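Local coordinates for putative cell adhesion protein (Parabacteroides distasonis, PDB 3LIU), which probably serves as a fimbrillin-type pilus subunit that assembles into fimbriae for cell adhesion, at residues I59-A64 and V95-L100. Numbering follows the deposited sequence.
Sequences IYTKDA and VIQTEL
Thr61 lays its methyl CG2 over the flat face of the Gln97 amide, nearly above CD at 3.6 Å and 3.5 Å from OE1, where a short helix rests on the face of a beta-sheet in the fimbrillin domain, of the transthyretin clan. The helix, residues 94-101, follows strand 82-90, a neighbour of strand 45-52, which pairs with the strand of Thr61. The two side chains cross at about a right angle. Beyond CG the glutamine chain is extended, chi2 172°, which carries its amide out from the helix to the threonine methyl. NE2 is hydrogen-bonded to the carbonyl of Ala92, which ties the amide to the residues leading into its own helix while its face carries the methyl. Shortening Gln97 to an alanine is likely to leave the Ala92 carbonyl without this donor and to open a gap beneath the Thr61 methyl. Threonine suits its place because its two branches do different work: OG1 stands beside the backbone N (chi1 -63°), which puts CG2 anti to it, and hydrogen-bonds to Thr47 OG1 on the adjacent strand. The same hydroxyl meets a water at 2.7 Å, and this water donates to Gln97 O, joining strand to helix backbone. Two residues back along the strand, branched Ile59 sets its aliphatic arms against the helix's last turn and also touches Phe51. Apolar Leu100 buries its side chain against Thr47 and Thr112 and presents its carbonyl to Ile59, whose CG2 and CD1 both rest against it, CD1 lying 3.7 Å from Leu100 O.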
loop_
_atom_site.group_PDB
_atom_site.type_symbol
_atom_site.label_atom_id
_atom_site.label_comp_id
_atom_site.label_asym_id
_atom_site.label_seq_id
_atom_site.Cartn_x
_atom_site.Cartn_y
_atom_site.Cartn_z
ATOM N N ILE A 59 18.024 -18.926 -2.137
ATOM C CA ILE A 59 17.387 -17.628 -2.435
ATOM C C ILE A 59 18.241 -16.852 -3.408
ATOM O O ILE A 59 19.455 -16.799 -3.240
ATOM C CB ILE A 59 17.223 -16.746 -1.182
ATOM C CG1 ILE A 59 16.428 -17.498 -0.090
ATOM C CG2 ILE A 59 16.539 -15.383 -1.554
ATOM C CD1 ILE A 59 17.187 -17.842 1.129
ATOM N N TYR A 60 17.621 -16.260 -4.424
ATOM C CA TYR A 60 18.349 -15.532 -5.448
ATOM C C TYR A 60 17.515 -14.429 -6.041
ATOM O O TYR A 60 16.280 -14.464 -5.985
ATOM C CB TYR A 60 18.803 -16.460 -6.573
ATOM C CG TYR A 60 17.682 -17.243 -7.200
ATOM C CD1 TYR A 60 17.186 -18.378 -6.581
ATOM C CD2 TYR A 60 17.127 -16.870 -8.420
ATOM C CE1 TYR A 60 16.158 -19.138 -7.162
ATOM C CE2 TYR A 60 16.085 -17.627 -9.004
ATOM C CZ TYR A 60 15.608 -18.747 -8.339
ATOM O OH TYR A 60 14.604 -19.514 -8.851
ATOM N N THR A 61 18.195 -13.471 -6.658
ATOM C CA THR A 61 17.539 -12.334 -7.327
ATOM C C THR A 61 18.115 -12.171 -8.727
ATOM O O THR A 61 19.333 -12.193 -8.908
ATOM C CB THR A 61 17.692 -11.001 -6.555
ATOM O OG1 THR A 61 17.060 -11.099 -5.279
ATOM C CG2 THR A 61 16.994 -9.807 -7.326
ATOM N N LYS A 62 17.236 -12.027 -9.701
ATOM C CA LYS A 62 17.599 -11.839 -11.094
ATOM C C LYS A 62 16.683 -10.808 -11.712
ATOM O O LYS A 62 15.600 -10.482 -11.190
ATOM C CB LYS A 62 17.474 -13.144 -11.901
ATOM C CG LYS A 62 18.382 -14.268 -11.353
ATOM C CD LYS A 62 18.381 -15.537 -12.161
ATOM C CE LYS A 62 19.573 -16.431 -11.725
ATOM N NZ LYS A 62 19.314 -17.860 -12.017
ATOM N N ASP A 63 17.147 -10.251 -12.811
ATOM C CA ASP A 63 16.319 -9.334 -13.589
ATOM C C ASP A 63 15.264 -10.179 -14.251
ATOM O O ASP A 63 15.541 -11.335 -14.692
ATOM C CB ASP A 63 17.167 -8.560 -14.622
ATOM C CG ASP A 63 18.013 -7.486 -13.973
ATOM O OD1 ASP A 63 17.795 -7.159 -12.789
ATOM O OD2 ASP A 63 18.908 -6.958 -14.638
ATOM N N ALA A 64 14.051 -9.636 -14.283
ATOM C CA ALA A 64 12.921 -10.323 -14.899
ATOM C C ALA A 64 13.094 -10.202 -16.422
ATOM O O ALA A 64 13.350 -9.118 -16.915
ATOM C CB ALA A 64 11.599 -9.707 -14.444
ATOM N N VAL A 95 18.872 -3.526 -0.551
ATOM C CA VAL A 95 19.172 -4.001 0.813
ATOM C C VAL A 95 18.174 -5.103 1.204
ATOM O O VAL A 95 18.548 -6.072 1.895
ATOM C CB VAL A 95 19.157 -2.837 1.853
ATOM C CG1 VAL A 95 19.153 -3.337 3.304
ATOM C CG2 VAL A 95 20.365 -1.886 1.647
ATOM N N ILE A 96 16.931 -4.990 0.748
ATOM C CA ILE A 96 15.921 -6.038 1.033
ATOM C C ILE A 96 16.317 -7.363 0.331
ATOM O O ILE A 96 16.105 -8.441 0.859
ATOM C CB ILE A 96 14.491 -5.603 0.627
ATOM C CG1 ILE A 96 14.093 -4.270 1.283
ATOM C CG2 ILE A 96 13.412 -6.730 0.916
ATOM C CD1 ILE A 96 14.177 -4.239 2.865
ATOM N N GLN A 97 16.902 -7.276 -0.855
ATOM C CA GLN A 97 17.337 -8.475 -1.568
ATOM C C GLN A 97 18.327 -9.284 -0.725
ATOM O O GLN A 97 18.243 -10.493 -0.682
ATOM C CB GLN A 97 17.973 -8.127 -2.919
ATOM C CG GLN A 97 17.038 -7.492 -3.943
ATOM C CD GLN A 97 17.796 -7.000 -5.174
ATOM O OE1 GLN A 97 18.890 -7.468 -5.458
ATOM N NE2 GLN A 97 17.242 -6.017 -5.867
ATOM N N THR A 98 19.211 -8.595 -0.004
ATOM C CA THR A 98 20.184 -9.242 0.829
ATOM C C THR A 98 19.558 -9.795 2.084
ATOM O O THR A 98 19.863 -10.931 2.499
ATOM C CB THR A 98 21.313 -8.278 1.193
ATOM O OG1 THR A 98 21.972 -7.886 -0.005
ATOM C CG2 THR A 98 22.322 -8.975 2.107
ATOM N N GLU A 99 18.673 -9.018 2.686
ATOM C CA GLU A 99 17.928 -9.511 3.846
ATOM C C GLU A 99 17.168 -10.799 3.505
ATOM O O GLU A 99 17.207 -11.760 4.254
ATOM C CB GLU A 99 16.959 -8.443 4.362
ATOM C CG GLU A 99 17.661 -7.265 5.028
ATOM C CD GLU A 99 16.701 -6.215 5.586
ATOM O OE1 GLU A 99 15.481 -6.345 5.452
ATOM O OE2 GLU A 99 17.174 -5.231 6.174
ATOM N N LEU A 100 16.508 -10.803 2.351
ATOM C CA LEU A 100 15.797 -11.975 1.913
ATOM C C LEU A 100 16.793 -13.136 1.689
ATOM O O LEU A 100 16.497 -14.276 2.042
ATOM C CB LEU A 100 14.959 -11.669 0.658
ATOM C CG LEU A 100 13.719 -10.751 0.771
ATOM C CD1 LEU A 100 13.192 -10.421 -0.664
ATOM C CD2 LEU A 100 12.581 -11.308 1.675
HETATM O O HOH W 1 18.473 -11.922 -3.187
#